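Long-range contact in 2-c-methyl-d-erythritol 2,4-cyclodiphosphate synthase (Plasmodium falciparum, PDB 4C81), which probably catalyses the cyclisation that forms 2-C-methyl-D-erythritol 2,4-cyclodiphosphate, a step of non-mevalonate isoprenoid precursor synthesis, as a zinc-containing homotrimer: residues 71-76 against 175-180. The protein carries 1 engineered substitution. Numbering follows the deposited sequence. Where two conformers were deposited one is given.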
loop_
_atom_site.group_PDB
_atom_site.type_symbol
_atom_site.label_atom_id
_atom_site.label_comp_id
_atom_site.label_asym_id
_atom_site.label_seq_id
_atom_site.Cartn_x
_atom_site.Cartn_y
_atom_site.Cartn_z
ATOM N N ASP A 71 -3.770 -5.706 -11.899
ATOM C CA ASP A 71 -4.162 -4.314 -11.666
ATOM C C ASP A 71 -2.988 -3.419 -11.264
ATOM O O ASP A 71 -3.035 -2.210 -11.486
ATOM C CB ASP A 71 -5.317 -4.225 -10.664
ATOM C CG ASP A 71 -6.665 -4.549 -11.302
ATOM O OD1 ASP A 71 -6.793 -4.472 -12.548
ATOM O OD2 ASP A 71 -7.606 -4.868 -10.553
ATOM N N SER A 72 -1.929 -4.002 -10.700
ATOM C CA SER A 72 -0.716 -3.232 -10.408
ATOM C C SER A 72 -0.036 -2.808 -11.712
ATOM O O SER A 72 0.412 -1.670 -11.845
ATOM C CB SER A 72 0.256 -4.002 -9.500
ATOM O OG SER A 72 1.052 -4.938 -10.212
ATOM N N ILE A 73 0.023 -3.728 -12.667
ATOM C CA ILE A 73 0.581 -3.448 -13.994
ATOM C C ILE A 73 -0.260 -2.416 -14.757
ATOM O O ILE A 73 0.283 -1.446 -15.293
ATOM C CB ILE A 73 0.707 -4.751 -14.824
ATOM C CG1 ILE A 73 1.774 -5.662 -14.213
ATOM C CG2 ILE A 73 1.054 -4.442 -16.283
ATOM C CD1 ILE A 73 1.761 -7.069 -14.753
ATOM N N LEU A 74 -1.575 -2.626 -14.811
ATOM C CA LEU A 74 -2.481 -1.682 -15.463
ATOM C C LEU A 74 -2.383 -0.317 -14.793
ATOM O O LEU A 74 -2.296 0.713 -15.464
ATOM C CB LEU A 74 -3.925 -2.189 -15.409
ATOM C CG LEU A 74 -4.209 -3.431 -16.253
ATOM C CD1 LEU A 74 -5.648 -3.889 -16.077
ATOM C CD2 LEU A 74 -3.906 -3.145 -17.711
ATOM N N GLY A 75 -2.384 -0.319 -13.463
ATOM C CA GLY A 75 -2.275 0.915 -12.698
ATOM C C GLY A 75 -0.997 1.677 -13.005
ATOM O O GLY A 75 -1.013 2.895 -13.199
ATOM N N ALA A 76 0.116 0.954 -13.062
ATOM C CA ALA A 76 1.414 1.549 -13.368
ATOM C C ALA A 76 1.427 2.253 -14.728
ATOM O O ALA A 76 2.034 3.316 -14.867
ATOM C CB ALA A 76 2.501 0.488 -13.325
ATOM N N ALA A 175 -0.311 -5.787 -4.274
ATOM C CA ALA A 175 0.809 -6.069 -5.163
ATOM C C ALA A 175 1.446 -4.744 -5.558
ATOM O O ALA A 175 0.755 -3.849 -6.017
ATOM C CB ALA A 175 0.332 -6.816 -6.398
ATOM N N ASN A 176 2.759 -4.635 -5.369
ATOM C CA ASN A 176 3.503 -3.419 -5.661
ATOM C C ASN A 176 4.558 -3.718 -6.704
ATOM O O ASN A 176 5.318 -4.675 -6.564
ATOM C CB ASN A 176 4.177 -2.894 -4.399
ATOM C CG ASN A 176 3.199 -2.678 -3.274
ATOM O OD1 ASN A 176 2.674 -1.579 -3.104
ATOM N ND2 ASN A 176 2.921 -3.735 -2.515
ATOM N N ILE A 177 4.611 -2.892 -7.742
ATOM C CA ILE A 177 5.472 -3.169 -8.889
ATOM C C ILE A 177 6.155 -1.909 -9.410
ATOM O O ILE A 177 5.635 -0.801 -9.263
ATOM C CB ILE A 177 4.644 -3.836 -10.010
ATOM C CG1 ILE A 177 5.554 -4.561 -11.002
ATOM C CG2 ILE A 177 3.723 -2.828 -10.700
ATOM C CD1 ILE A 177 4.801 -5.485 -11.915
ATOM N N LEU A 178 7.340 -2.093 -9.991
ATOM C CA LEU A 178 8.005 -1.047 -10.757
ATOM C C LEU A 178 8.125 -1.529 -12.191
ATOM O O LEU A 178 8.493 -2.681 -12.433
ATOM C CB LEU A 178 9.403 -0.767 -10.214
ATOM C CG LEU A 178 9.487 -0.034 -8.881
ATOM C CD1 LEU A 178 10.941 0.017 -8.434
ATOM C CD2 LEU A 178 8.893 1.371 -8.952
ATOM N N LEU A 179 7.793 -0.653 -13.130
ATOM C CA LEU A 179 8.064 -0.890 -14.538
ATOM C C LEU A 179 9.195 0.026 -14.993
ATOM O O LEU A 179 9.165 1.233 -14.753
ATOM C CB LEU A 179 6.819 -0.633 -15.379
ATOM C CG LEU A 179 5.566 -1.419 -14.981
ATOM C CD1 LEU A 179 4.416 -1.053 -15.887
ATOM C CD2 LEU A 179 5.800 -2.930 -14.994
ATOM N N ILE A 180 10.186 -0.567 -15.657
ATOM C CA ILE A 180 11.386 0.141 -16.097
ATOM C C ILE A 180 11.379 0.269 -17.619
ATOM O O ILE A 180 11.196 -0.729 -18.315
ATOM C CB ILE A 180 12.663 -0.631 -15.686
ATOM C CG1 ILE A 180 12.610 -1.047 -14.210
ATOM C CG2 ILE A 180 13.905 0.208 -15.955
ATOM C CD1 ILE A 180 12.423 0.111 -13.240
#
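Ile177 of strand 170-181 meets Ser72 and Ile73 of helix 64-77 with two different branches, a compact example of how a beta-branched residue joins a sheet to the helix lying over it. Its CG1 stands anti to the backbone N (chi1 -161°), which brings Ile177 CD1 against Ile73 CG1 at 3.8 Å, the two chains crossing at a slant. The other branch, Ile177 CG2, lies 3.4 Å from Ser72 OG and more loosely against CB of Ala76. That hydroxyl is turned back over its own helix, in the position between backbone N and carbonyl carbon (chi1 81°), and hydrogen-bonds to Ile69 O; towards the strand it offers only van der Waals contact. Ser72 CB touches the backbone O of Ala175 at 3.5 Å. One turn further along the helix, the methyl CB of Ala76 sits 3.6 Å from CD1 of Leu179.

Small residues thus let the axes of 71-76 and 175-180 approach to 8.0 Å at 44°, while longer aliphatic chains fill the layer between them. This is helix-on-sheet packing in the alpha/beta subunit of the YgbB (IspF) family, buried in the core, with the Ala175 side chain about 11 Å from a bound zinc ion. Ala105 and Ile109 of helix 97-111 extend the layer around Ile73. On the strand's other face, Asn176 and Leu178 pack against neighbouring subunits of the trimer. No hydrogen bond crosses between the segments: the buried serine is satisfied within its helix, so cohesion here rests on dispersion and exclusion of water, and the fit depends on side-chain shape.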